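Local coordinates for type II restriction enzyme SfiI (PDB 2EZV), which cuts double-stranded DNA at the interrupted site 5'-GGCCN(5)GGCC-3', working as a tetrameric type II restriction endonuclease and leaving terminal 5'-phosphates, at residues D[23-28]-D[235-240]; D[34-39]-D[172-177]; D[72-77]-D[94-99]; D[81-86]-D[152-157]. All blocks are in the same frame, centred on the assembly; numbering follows the deposited sequence.

Contact 1 of 4, residues D[23-28]-D[235-240]; sequences TIVQAL and QELHYS
L237 pushes its isobutyl fork into helix 10-41, between V25 and L28. Its two methyls share the work. CD1 lies 3.7 Å from L28 CB and also rests on the backbone carbonyl of V25, 3.8 Å from V25 O. CD2 turns instead to the valine side chain and reaches V25 CG1 at 4.0 Å. V25 is likewise a two-branched residue with two partners. Its CG1 stands anti to the backbone N (chi1 173°) and meets L237. That torsion leaves CG2 beside the backbone N, where it touches Q235 CG at 4.0 Å. The V25 and Q235 side chains meet at about a right angle. This is helix-on-sheet packing in the PD-(D/E)XK nuclease fold. Helix 10-41 lies along strand 234-238, which pairs with strand 176-186 in the mixed sheet. The local axes run almost parallel, at 9°, and are 10.0 Å apart at closest approach. Q235 and L237, two residues apart on the strand, both point their side chains at the helix. Q235 meets V25 with its aliphatic CB and CG. Its chain bends about the CB-CG bond, and its amide NE2 is bound by the carbonyls of R251 and W232. L28 also reaches V183 on the neighbouring strand, while V25 packs on F264 from a loop.

Contact 2 of 4, residues D[34-39]-D[172-177]; sequences EAKSIF and EGRYRE
Where helix 10-41 nears its C-terminal end, F39 and K36 meet R176 and R174 of the chain leading into strand 176-186, so a helix is fastened to an inner strand of the sheet of this PD-(D/E)XK nuclease. F39 and R176 carry most of the contact. The F39 CG stands anti to its backbone N (chi1 -163°), which brings the ring to the aliphatic part of R176. F39 CE2 lies 3.7 Å from R176 CG. The two side chains meet at about a right angle, with ring and guanidinium planes 78° apart. The same arginine also lies against the helix backbone: F39 O is 3.1 Å from R176 CD. R176 bends at chi2 and chi3, and its side chain goes on to E49 and L53 of helix 49-62. Replacing R176 with an alanine would probably open a gap beside F39 CE2 and leave E49 and L53 without this neighbour. The outer side is built of charges. K36 and R174 are both gathered round the carboxylate of E40, which forms a salt bridge with each and probably offsets their like charges. The backbone bond of Y175 with E40 adds a further tie. K36 NZ sits over one face of the R174 guanidinium, 4.2 Å from R174 NH2. On the strand side, R174 NE makes a weak hydrogen bond to R176 O at 3.3 Å.

Contact 3 of 4, residues D[72-77]-D[94-99]; sequences RRFAGF and PQVLLV
F74 points its ring from the loop 72-77 onto V96 and L98 of strand 93-104. Its CB leaves the backbone toward the strand. CG then lies between the backbone N and the carbonyl carbon (chi1 63°), which swings the ring toward the strand. The near half of the ring does not yet touch the strand: F74 CD2 is still 4.9 Å from V96 CG1. Contact begins one atom further out. F74 CE2 meets V96 CG1 at 3.7 Å. The tip, F74 CZ, reaches two methyls. It is 3.8 Å from V96 CG1 and 4.1 Å from L98 CD1. Both methyls come to the edge of the ring, near its plane, so neither of them stacks on a face. V96 points at the loop, while L98 starts off to one side and only its end, CD1, comes near the ring. L142 of strand 141-145 packs on both F74 and V96. The setting is the metal-site end of the PD-(D/E)XK fold: the loop leads on to D79 and the strand to D100 and A101, three residues that bind the calcium ion. Outward, the loop faces the third subunit, where Y60 OH of that chain bonds to F74 O and its L53 packs on A75. F77 packs on a DNA phosphate. No hydrogen bond joins the loop to this part of the strand. Its hold here is apolar and rests on the far edge of one ring, while polar ties fix the loop to a neighbouring subunit.

Contact 4 of 4, residues D[81-86]-D[152-157]; sequences KRVRWL and LPAVTT
V83 and A154 bring their CA atoms to 7.5 Å, yet no hydrogen bond joins strands 80-86 and 151-167 here. They belong to the mixed sheet of the PD-(D/E)XK fold, and both pair with strand 93-104, the first antiparallel and the second parallel. R84 makes its backbone bonds with Q95, and V155 makes one with V96. What crosses directly between the two strands is apolar. V83 CG1 faces A154 CB at 4.5 Å, a loose touch. L144 of strand 141-145 packs on both residues. The second pair is closer. The W85 side chain leaves the backbone away from the other strand, but its long indole swings back. CG stands anti to the carbonyl carbon (chi1 -71°), and the six-membered ring ends near L152. The two side chains meet at about a right angle. W85 is also packed by P94 and by the ring of Y68. This corner is part of a subunit boundary: Q30 of the second subunit lies on W85, and L265 of the same neighbour lies on L152. L152 CG is anti to its backbone N, and its CD2 methyl comes nearest the indole at W85 CH2, 3.8 Å away.

Contacts 1, 3 and 4 are buried and apolar. Contact 2 is only partly buried, lies farthest from the chain's centre, and adds charged groups to its ring packing. Contacts 1 and 2 share helix 10-41 and reach neighbouring sheet strands; Y239 of the first packs on A35 of the second. Contacts 3 and 4 interlock: their centres are 7 Å apart, and P94 and R72 of contact 3 pack on P153 and V83 of contact 4. I24 on the helix touches L97, joining contact 1 to contact 3. Contacts 1 and 4 border the second subunit; contacts 2 and 3, and R82 of contact 4, border the third, where E34 and R73 form a salt bridge between chains.

Contact 1 of 4, residues D[23-28]-D[235-240]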
loop_
_atom_site.group_PDB
_atom_site.type_symbol
_atom_site.label_atom_id
_atom_site.label_comp_id
_atom_site.label_asym_id
_atom_site.label_seq_id
_atom_site.Cartn_x
_atom_site.Cartn_y
_atom_site.Cartn_z
ATOM N N THR D 23 2.852 18.524 -4.539
ATOM C CA THR D 23 2.259 17.195 -4.374
ATOM C C THR D 23 1.348 17.172 -3.147
ATOM O O THR D 23 0.217 16.675 -3.193
ATOM C CB THR D 23 3.362 16.132 -4.195
ATOM O OG1 THR D 23 4.258 16.187 -5.311
ATOM C CG2 THR D 23 2.771 14.745 -4.104
ATOM N N ILE D 24 1.856 17.718 -2.048
ATOM C CA ILE D 24 1.108 17.775 -0.804
ATOM C C ILE D 24 -0.164 18.618 -0.906
ATOM O O ILE D 24 -1.169 18.291 -0.272
ATOM C CB ILE D 24 2.016 18.288 0.341
ATOM C CG1 ILE D 24 3.077 17.222 0.634
ATOM C CG2 ILE D 24 1.189 18.593 1.587
ATOM C CD1 ILE D 24 4.113 17.616 1.658
ATOM N N VAL D 25 -0.129 19.687 -1.706
ATOM C CA VAL D 25 -1.304 20.550 -1.878
ATOM C C VAL D 25 -2.435 19.827 -2.596
ATOM O O VAL D 25 -3.607 20.076 -2.295
ATOM C CB VAL D 25 -0.977 21.844 -2.661
ATOM C CG1 VAL D 25 -2.272 22.626 -2.964
ATOM C CG2 VAL D 25 -0.050 22.710 -1.845
ATOM N N GLN D 26 -2.096 18.952 -3.549
ATOM C CA GLN D 26 -3.108 18.178 -4.272
ATOM C C GLN D 26 -3.781 17.225 -3.309
ATOM O O GLN D 26 -4.993 17.035 -3.349
ATOM C CB GLN D 26 -2.493 17.323 -5.380
ATOM C CG GLN D 26 -2.272 18.040 -6.681
ATOM C CD GLN D 26 -3.549 18.407 -7.409
ATOM O OE1 GLN D 26 -3.599 19.432 -8.058
ATOM N NE2 GLN D 26 -4.567 17.570 -7.321
ATOM N N ALA D 27 -2.972 16.598 -2.465
ATOM C CA ALA D 27 -3.471 15.641 -1.490
ATOM C C ALA D 27 -4.481 16.325 -0.584
ATOM O O ALA D 27 -5.610 15.866 -0.439
ATOM C CB ALA D 27 -2.317 15.078 -0.674
ATOM N N LEU D 28 -4.080 17.442 0.006
ATOM C CA LEU D 28 -4.974 18.169 0.892
ATOM C C LEU D 28 -6.204 18.642 0.117
ATOM O O LEU D 28 -7.327 18.546 0.606
ATOM C CB LEU D 28 -4.226 19.343 1.521
ATOM C CG LEU D 28 -3.143 18.871 2.500
ATOM C CD1 LEU D 28 -2.132 19.982 2.765
ATOM C CD2 LEU D 28 -3.811 18.389 3.792
ATOM N N GLN D 235 0.990 28.499 0.639
ATOM C CA GLN D 235 -0.205 28.138 -0.110
ATOM C C GLN D 235 -1.431 28.234 0.791
ATOM O O GLN D 235 -1.330 28.149 2.012
ATOM C CB GLN D 235 -0.085 26.714 -0.653
ATOM C CG GLN D 235 1.079 26.491 -1.595
ATOM C CD GLN D 235 1.018 27.370 -2.824
ATOM O OE1 GLN D 235 -0.044 27.578 -3.401
ATOM N NE2 GLN D 235 2.174 27.879 -3.246
ATOM N N GLU D 236 -2.596 28.396 0.177
ATOM C CA GLU D 236 -3.819 28.522 0.938
ATOM C C GLU D 236 -4.993 27.843 0.265
ATOM O O GLU D 236 -5.361 28.195 -0.855
ATOM C CB GLU D 236 -4.157 30.006 1.131
ATOM C CG GLU D 236 -5.294 30.261 2.108
ATOM C CD GLU D 236 -5.813 31.689 2.061
ATOM O OE1 GLU D 236 -5.019 32.607 1.735
ATOM O OE2 GLU D 236 -7.012 31.886 2.365
ATOM N N LEU D 237 -5.578 26.869 0.956
ATOM C CA LEU D 237 -6.750 26.169 0.453
ATOM C C LEU D 237 -7.888 26.682 1.325
ATOM O O LEU D 237 -7.999 26.336 2.499
ATOM C CB LEU D 237 -6.579 24.654 0.597
ATOM C CG LEU D 237 -5.392 24.095 -0.199
ATOM C CD1 LEU D 237 -5.313 22.570 -0.034
ATOM C CD2 LEU D 237 -5.545 24.473 -1.679
ATOM N N HIS D 238 -8.727 27.525 0.742
ATOM C CA HIS D 238 -9.824 28.134 1.480
ATOM C C HIS D 238 -11.198 27.560 1.150
ATOM O O HIS D 238 -11.481 27.215 -0.003
ATOM C CB HIS D 238 -9.788 29.652 1.232
ATOM C CG HIS D 238 -10.919 30.402 1.858
ATOM N ND1 HIS D 238 -12.027 30.806 1.144
ATOM C CD2 HIS D 238 -11.128 30.798 3.136
ATOM C CE1 HIS D 238 -12.870 31.418 1.954
ATOM N NE2 HIS D 238 -12.351 31.426 3.169
ATOM N N TYR D 239 -12.035 27.444 2.181
ATOM C CA TYR D 239 -13.398 26.932 2.040
ATOM C C TYR D 239 -14.405 28.073 1.911
ATOM O O TYR D 239 -14.308 29.077 2.612
ATOM C CB TYR D 239 -13.818 26.095 3.256
ATOM C CG TYR D 239 -13.118 24.768 3.451
ATOM C CD1 TYR D 239 -11.998 24.661 4.277
ATOM C CD2 TYR D 239 -13.619 23.602 2.869
ATOM C CE1 TYR D 239 -11.398 23.430 4.525
ATOM C CE2 TYR D 239 -13.026 22.356 3.112
ATOM C CZ TYR D 239 -11.915 22.281 3.938
ATOM O OH TYR D 239 -11.301 21.066 4.167
ATOM N N SER D 240 -15.375 27.905 1.020
ATOM C CA SER D 240 -16.432 28.892 0.820
ATOM C C SER D 240 -17.710 28.109 0.536
ATOM O O SER D 240 -17.653 26.896 0.323
ATOM C CB SER D 240 -16.102 29.824 -0.353
ATOM O OG SER D 240 -16.127 29.145 -1.598
#

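Contact 2 of 4, residues D[34-39]-D[172-177]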
loop_
_atom_site.group_PDB
_atom_site.type_symbol
_atom_site.label_atom_id
_atom_site.label_comp_id
_atom_site.label_asym_id
_atom_site.label_seq_id
_atom_site.Cartn_x
_atom_site.Cartn_y
_atom_site.Cartn_z
ATOM N N GLU D 34 -13.608 15.684 2.862
ATOM C CA GLU D 34 -13.627 14.803 4.018
ATOM C C GLU D 34 -12.954 15.450 5.218
ATOM O O GLU D 34 -13.335 15.196 6.365
ATOM C CB GLU D 34 -12.948 13.473 3.690
ATOM C CG GLU D 34 -12.664 12.614 4.918
ATOM C CD GLU D 34 -12.245 11.206 4.567
ATOM O OE1 GLU D 34 -11.638 10.537 5.428
ATOM O OE2 GLU D 34 -12.528 10.768 3.432
ATOM N N ALA D 35 -11.957 16.289 4.956
ATOM C CA ALA D 35 -11.248 16.972 6.031
ATOM C C ALA D 35 -12.190 17.911 6.789
ATOM O O ALA D 35 -12.216 17.919 8.023
ATOM C CB ALA D 35 -10.064 17.760 5.469
ATOM N N LYS D 36 -12.964 18.698 6.045
ATOM C CA LYS D 36 -13.900 19.631 6.659
ATOM C C LYS D 36 -14.888 18.834 7.495
ATOM O O LYS D 36 -15.163 19.170 8.648
ATOM C CB LYS D 36 -14.648 20.430 5.592
ATOM C CG LYS D 36 -15.520 21.533 6.159
ATOM C CD LYS D 36 -16.037 22.446 5.062
ATOM C CE LYS D 36 -16.896 23.579 5.633
ATOM N NZ LYS D 36 -18.174 23.081 6.241
ATOM N N SER D 37 -15.416 17.771 6.905
ATOM C CA SER D 37 -16.361 16.909 7.596
ATOM C C SER D 37 -15.777 16.383 8.909
ATOM O O SER D 37 -16.397 16.495 9.968
ATOM C CB SER D 37 -16.734 15.736 6.701
ATOM O OG SER D 37 -17.421 14.752 7.443
ATOM N N ILE D 38 -14.584 15.802 8.837
ATOM C CA ILE D 38 -13.943 15.268 10.027
ATOM C C ILE D 38 -13.625 16.389 11.013
ATOM O O ILE D 38 -13.948 16.294 12.200
ATOM C CB ILE D 38 -12.641 14.510 9.668
ATOM C CG1 ILE D 38 -12.994 13.176 9.008
ATOM C CG2 ILE D 38 -11.781 14.304 10.913
ATOM C CD1 ILE D 38 -11.787 12.340 8.605
ATOM N N PHE D 39 -13.014 17.458 10.518
ATOM C CA PHE D 39 -12.646 18.573 11.374
ATOM C C PHE D 39 -13.822 19.219 12.099
ATOM O O PHE D 39 -13.698 19.619 13.257
ATOM C CB PHE D 39 -11.931 19.661 10.581
ATOM C CG PHE D 39 -11.187 20.636 11.447
ATOM C CD1 PHE D 39 -9.898 20.351 11.890
ATOM C CD2 PHE D 39 -11.799 21.812 11.884
ATOM C CE1 PHE D 39 -9.231 21.220 12.752
ATOM C CE2 PHE D 39 -11.136 22.680 12.744
ATOM C CZ PHE D 39 -9.852 22.382 13.179
ATOM N N GLU D 172 -25.470 21.609 16.421
ATOM C CA GLU D 172 -26.426 20.760 15.712
ATOM C C GLU D 172 -25.870 19.366 15.391
ATOM O O GLU D 172 -26.566 18.355 15.533
ATOM C CB GLU D 172 -26.868 21.448 14.431
ATOM N N GLY D 173 -24.608 19.325 14.974
ATOM C CA GLY D 173 -23.935 18.082 14.622
ATOM C C GLY D 173 -22.621 18.583 14.050
ATOM O O GLY D 173 -21.973 17.950 13.217
ATOM N N ARG D 174 -22.242 19.763 14.533
ATOM C CA ARG D 174 -21.036 20.476 14.111
ATOM C C ARG D 174 -20.454 21.182 15.340
ATOM O O ARG D 174 -21.129 22.009 15.949
ATOM C CB ARG D 174 -21.418 21.507 13.045
ATOM C CG ARG D 174 -20.263 22.238 12.427
ATOM C CD ARG D 174 -20.745 23.225 11.390
ATOM N NE ARG D 174 -19.644 23.982 10.798
ATOM C CZ ARG D 174 -19.810 25.016 9.976
ATOM N NH1 ARG D 174 -21.034 25.414 9.653
ATOM N NH2 ARG D 174 -18.761 25.654 9.469
ATOM N N TYR D 175 -19.219 20.858 15.710
ATOM C CA TYR D 175 -18.606 21.456 16.895
ATOM C C TYR D 175 -17.592 22.555 16.610
ATOM O O TYR D 175 -17.091 23.186 17.532
ATOM C CB TYR D 175 -17.927 20.380 17.745
ATOM C CG TYR D 175 -18.757 19.141 17.933
ATOM C CD1 TYR D 175 -19.062 18.315 16.849
ATOM C CD2 TYR D 175 -19.246 18.791 19.195
ATOM C CE1 TYR D 175 -19.833 17.173 17.008
ATOM C CE2 TYR D 175 -20.021 17.644 19.370
ATOM C CZ TYR D 175 -20.310 16.840 18.269
ATOM O OH TYR D 175 -21.074 15.704 18.429
ATOM N N ARG D 176 -17.261 22.777 15.348
ATOM C CA ARG D 176 -16.307 23.824 15.022
ATOM C C ARG D 176 -16.339 24.074 13.526
ATOM O O ARG D 176 -17.039 23.379 12.784
ATOM C CB ARG D 176 -14.894 23.448 15.513
ATOM C CG ARG D 176 -14.234 22.280 14.803
ATOM C CD ARG D 176 -13.409 21.439 15.763
ATOM N NE ARG D 176 -14.292 20.622 16.592
ATOM C CZ ARG D 176 -13.888 19.713 17.474
ATOM N NH1 ARG D 176 -12.597 19.486 17.662
ATOM N NH2 ARG D 176 -14.781 19.030 18.174
ATOM N N GLU D 177 -15.599 25.077 13.079
ATOM C CA GLU D 177 -15.603 25.416 11.670
ATOM C C GLU D 177 -14.227 25.577 11.047
ATOM O O GLU D 177 -13.427 26.405 11.485
ATOM C CB GLU D 177 -16.410 26.692 11.472
ATOM C CG GLU D 177 -16.137 27.406 10.175
ATOM C CD GLU D 177 -16.855 28.732 10.112
ATOM O OE1 GLU D 177 -16.787 29.477 11.112
ATOM O OE2 GLU D 177 -17.477 29.030 9.071
#

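Contact 3 of 4, residues D[72-77]-D[94-99]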
loop_
_atom_site.group_PDB
_atom_site.type_symbol
_atom_site.label_atom_id
_atom_site.label_comp_id
_atom_site.label_asym_id
_atom_site.label_seq_id
_atom_site.Cartn_x
_atom_site.Cartn_y
_atom_site.Cartn_z
ATOM N N ARG D 72 13.639 2.675 5.939
ATOM C CA ARG D 72 14.254 3.346 7.071
ATOM C C ARG D 72 13.191 4.148 7.812
ATOM O O ARG D 72 12.435 4.914 7.205
ATOM C CB ARG D 72 15.368 4.282 6.587
ATOM C CG ARG D 72 16.661 4.170 7.376
ATOM C CD ARG D 72 16.424 4.376 8.859
ATOM N NE ARG D 72 17.644 4.619 9.623
ATOM C CZ ARG D 72 18.551 5.541 9.321
ATOM N NH1 ARG D 72 18.401 6.311 8.253
ATOM N NH2 ARG D 72 19.589 5.736 10.119
ATOM N N ARG D 73 13.137 3.972 9.126
ATOM C CA ARG D 73 12.156 4.669 9.947
ATOM C C ARG D 73 12.814 5.201 11.211
ATOM O O ARG D 73 13.844 4.687 11.645
ATOM C CB ARG D 73 11.038 3.710 10.356
ATOM C CG ARG D 73 10.388 2.974 9.208
ATOM C CD ARG D 73 9.748 1.685 9.687
ATOM N NE ARG D 73 10.269 0.518 8.982
ATOM C CZ ARG D 73 11.555 0.194 8.935
ATOM N NH1 ARG D 73 12.444 0.956 9.551
ATOM N NH2 ARG D 73 11.960 -0.889 8.286
ATOM N N PHE D 74 12.214 6.234 11.794
ATOM C CA PHE D 74 12.717 6.806 13.041
ATOM C C PHE D 74 11.547 7.381 13.840
ATOM O O PHE D 74 10.512 7.741 13.272
ATOM C CB PHE D 74 13.765 7.893 12.751
ATOM C CG PHE D 74 13.224 9.079 12.000
ATOM C CD1 PHE D 74 12.586 10.114 12.676
ATOM C CD2 PHE D 74 13.336 9.152 10.616
ATOM C CE1 PHE D 74 12.066 11.202 11.988
ATOM C CE2 PHE D 74 12.818 10.235 9.921
ATOM C CZ PHE D 74 12.179 11.266 10.609
ATOM N N ALA D 75 11.707 7.454 15.155
ATOM C CA ALA D 75 10.667 8.002 16.019
ATOM C C ALA D 75 11.040 9.439 16.381
ATOM O O ALA D 75 12.218 9.787 16.446
ATOM C CB ALA D 75 10.537 7.156 17.268
ATOM N N GLY D 76 10.035 10.275 16.610
ATOM C CA GLY D 76 10.288 11.669 16.940
ATOM C C GLY D 76 8.974 12.410 17.067
ATOM O O GLY D 76 7.933 11.884 16.670
ATOM N N PHE D 77 9.004 13.629 17.601
ATOM C CA PHE D 77 7.765 14.385 17.790
ATOM C C PHE D 77 7.098 14.927 16.534
ATOM O O PHE D 77 5.940 15.360 16.581
ATOM C CB PHE D 77 7.975 15.520 18.791
ATOM C CG PHE D 77 8.354 15.044 20.160
ATOM C CD1 PHE D 77 9.674 14.724 20.456
ATOM C CD2 PHE D 77 7.386 14.894 21.149
ATOM C CE1 PHE D 77 10.029 14.261 21.720
ATOM C CE2 PHE D 77 7.726 14.431 22.415
ATOM C CZ PHE D 77 9.051 14.113 22.705
ATOM N N PRO D 94 17.027 10.856 -2.417
ATOM C CA PRO D 94 16.612 10.222 -1.163
ATOM C C PRO D 94 16.101 11.406 -0.309
ATOM O O PRO D 94 16.737 12.470 -0.258
ATOM C CB PRO D 94 17.913 9.613 -0.641
ATOM C CG PRO D 94 18.960 10.561 -1.179
ATOM C CD PRO D 94 18.487 10.791 -2.594
ATOM N N GLN D 95 14.955 11.243 0.342
ATOM C CA GLN D 95 14.392 12.343 1.110
ATOM C C GLN D 95 13.662 11.940 2.385
ATOM O O GLN D 95 13.032 10.889 2.451
ATOM C CB GLN D 95 13.434 13.123 0.203
ATOM C CG GLN D 95 12.580 14.195 0.867
ATOM C CD GLN D 95 11.578 14.824 -0.110
ATOM O OE1 GLN D 95 10.711 14.136 -0.660
ATOM N NE2 GLN D 95 11.694 16.133 -0.324
ATOM N N VAL D 96 13.764 12.792 3.404
ATOM C CA VAL D 96 13.064 12.580 4.664
ATOM C C VAL D 96 11.963 13.638 4.682
ATOM O O VAL D 96 12.223 14.806 4.967
ATOM C CB VAL D 96 13.981 12.804 5.884
ATOM C CG1 VAL D 96 13.180 12.626 7.159
ATOM C CG2 VAL D 96 15.140 11.825 5.872
ATOM N N LEU D 97 10.737 13.252 4.344
ATOM C CA LEU D 97 9.641 14.222 4.345
ATOM C C LEU D 97 9.183 14.459 5.770
ATOM O O LEU D 97 8.842 13.513 6.480
ATOM C CB LEU D 97 8.450 13.733 3.506
ATOM C CG LEU D 97 7.201 14.632 3.568
ATOM C CD1 LEU D 97 7.586 16.071 3.236
ATOM C CD2 LEU D 97 6.141 14.144 2.588
ATOM N N LEU D 98 9.186 15.725 6.179
ATOM C CA LEU D 98 8.763 16.121 7.525
ATOM C C LEU D 98 7.644 17.143 7.427
ATOM O O LEU D 98 7.823 18.207 6.836
ATOM C CB LEU D 98 9.930 16.763 8.287
ATOM C CG LEU D 98 10.962 15.944 9.067
ATOM C CD1 LEU D 98 11.098 14.560 8.494
ATOM C CD2 LEU D 98 12.297 16.685 9.052
ATOM N N VAL D 99 6.480 16.830 7.977
ATOM C CA VAL D 99 5.414 17.810 7.945
ATOM C C VAL D 99 4.762 17.860 9.308
ATOM O O VAL D 99 4.609 16.848 9.994
ATOM C CB VAL D 99 4.370 17.543 6.806
ATOM C CG1 VAL D 99 4.774 16.344 5.991
ATOM C CG2 VAL D 99 2.982 17.406 7.374
#

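Contact 4 of 4, residues D[81-86]-D[152-157]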
loop_
_atom_site.group_PDB
_atom_site.type_symbol
_atom_site.label_atom_id
_atom_site.label_comp_id
_atom_site.label_asym_id
_atom_site.label_seq_id
_atom_site.Cartn_x
_atom_site.Cartn_y
_atom_site.Cartn_z
ATOM N N LYS D 81 6.126 11.688 9.045
ATOM C CA LYS D 81 7.473 11.555 8.501
ATOM C C LYS D 81 7.622 10.280 7.685
ATOM O O LYS D 81 7.032 9.260 8.008
ATOM C CB LYS D 81 8.505 11.565 9.637
ATOM N N ARG D 82 8.419 10.349 6.626
ATOM C CA ARG D 82 8.665 9.200 5.774
ATOM C C ARG D 82 9.980 9.395 5.041
ATOM O O ARG D 82 10.230 10.465 4.492
ATOM C CB ARG D 82 7.539 9.027 4.735
ATOM C CG ARG D 82 6.176 8.581 5.282
ATOM C CD ARG D 82 6.218 7.205 5.967
ATOM N NE ARG D 82 4.882 6.804 6.418
ATOM C CZ ARG D 82 4.600 5.682 7.080
ATOM N NH1 ARG D 82 5.562 4.812 7.389
ATOM N NH2 ARG D 82 3.344 5.430 7.435
ATOM N N VAL D 83 10.827 8.370 5.060
ATOM C CA VAL D 83 12.101 8.405 4.342
ATOM C C VAL D 83 11.728 7.762 3.002
ATOM O O VAL D 83 11.207 6.645 2.980
ATOM C CB VAL D 83 13.178 7.544 5.045
ATOM C CG1 VAL D 83 14.517 7.665 4.299
ATOM C CG2 VAL D 83 13.317 7.974 6.509
ATOM N N ARG D 84 11.989 8.455 1.896
ATOM C CA ARG D 84 11.590 7.954 0.588
ATOM C C ARG D 84 12.482 8.480 -0.536
ATOM O O ARG D 84 13.337 9.323 -0.312
ATOM C CB ARG D 84 10.161 8.424 0.312
ATOM C CG ARG D 84 10.104 9.957 0.207
ATOM C CD ARG D 84 8.719 10.562 0.112
ATOM N NE ARG D 84 8.842 11.966 -0.281
ATOM C CZ ARG D 84 7.826 12.804 -0.484
ATOM N NH1 ARG D 84 6.576 12.401 -0.321
ATOM N NH2 ARG D 84 8.065 14.043 -0.900
ATOM N N TRP D 85 12.266 7.970 -1.746
ATOM C CA TRP D 85 13.001 8.420 -2.926
ATOM C C TRP D 85 12.071 9.394 -3.644
ATOM O O TRP D 85 10.897 9.092 -3.868
ATOM C CB TRP D 85 13.302 7.266 -3.892
ATOM C CG TRP D 85 14.325 6.282 -3.437
ATOM C CD1 TRP D 85 14.100 5.019 -2.990
ATOM C CD2 TRP D 85 15.749 6.444 -3.485
ATOM N NE1 TRP D 85 15.295 4.372 -2.766
ATOM C CE2 TRP D 85 16.323 5.223 -3.064
ATOM C CE3 TRP D 85 16.597 7.502 -3.852
ATOM C CZ2 TRP D 85 17.709 5.026 -3.000
ATOM C CZ3 TRP D 85 17.979 7.304 -3.789
ATOM C CH2 TRP D 85 18.517 6.072 -3.367
ATOM N N LEU D 86 12.587 10.559 -3.999
ATOM C CA LEU D 86 11.777 11.530 -4.699
ATOM C C LEU D 86 12.271 11.649 -6.138
ATOM O O LEU D 86 13.339 12.201 -6.396
ATOM C CB LEU D 86 11.865 12.891 -4.006
ATOM C CG LEU D 86 11.051 14.033 -4.633
ATOM C CD1 LEU D 86 9.565 13.696 -4.534
ATOM C CD2 LEU D 86 11.356 15.356 -3.920
ATOM N N LEU D 152 24.705 7.681 2.321
ATOM C CA LEU D 152 24.041 8.517 1.328
ATOM C C LEU D 152 23.062 9.401 2.091
ATOM O O LEU D 152 22.129 8.910 2.706
ATOM C CB LEU D 152 23.274 7.639 0.341
ATOM C CG LEU D 152 22.391 8.359 -0.675
ATOM C CD1 LEU D 152 23.263 9.165 -1.624
ATOM C CD2 LEU D 152 21.571 7.338 -1.447
ATOM N N PRO D 153 23.258 10.722 2.055
ATOM C CA PRO D 153 22.354 11.623 2.776
ATOM C C PRO D 153 20.950 11.759 2.185
ATOM O O PRO D 153 20.791 11.999 0.985
ATOM C CB PRO D 153 23.112 12.945 2.760
ATOM C CG PRO D 153 23.805 12.896 1.424
ATOM C CD PRO D 153 24.312 11.473 1.348
ATOM N N ALA D 154 19.936 11.597 3.033
ATOM C CA ALA D 154 18.551 11.740 2.601
ATOM C C ALA D 154 18.113 13.134 3.034
ATOM O O ALA D 154 17.955 13.409 4.230
ATOM C CB ALA D 154 17.668 10.676 3.255
ATOM N N VAL D 155 17.932 14.014 2.059
ATOM C CA VAL D 155 17.541 15.386 2.337
ATOM C C VAL D 155 16.280 15.548 3.160
ATOM O O VAL D 155 15.284 14.849 2.963
ATOM C CB VAL D 155 17.309 16.184 1.056
ATOM C CG1 VAL D 155 17.805 17.617 1.256
ATOM C CG2 VAL D 155 17.981 15.494 -0.110
ATOM N N THR D 156 16.334 16.518 4.058
ATOM C CA THR D 156 15.234 16.857 4.938
ATOM C C THR D 156 14.418 17.960 4.282
ATOM O O THR D 156 14.973 18.958 3.831
ATOM C CB THR D 156 15.790 17.357 6.309
ATOM O OG1 THR D 156 15.700 16.298 7.270
ATOM C CG2 THR D 156 15.040 18.577 6.809
ATOM N N THR D 157 13.107 17.772 4.211
ATOM C CA THR D 157 12.226 18.780 3.635
ATOM C C THR D 157 11.136 19.070 4.655
ATOM O O THR D 157 10.349 18.188 5.007
ATOM C CB THR D 157 11.596 18.302 2.309
ATOM O OG1 THR D 157 12.625 18.156 1.329
ATOM C CG2 THR D 157 10.566 19.321 1.794
#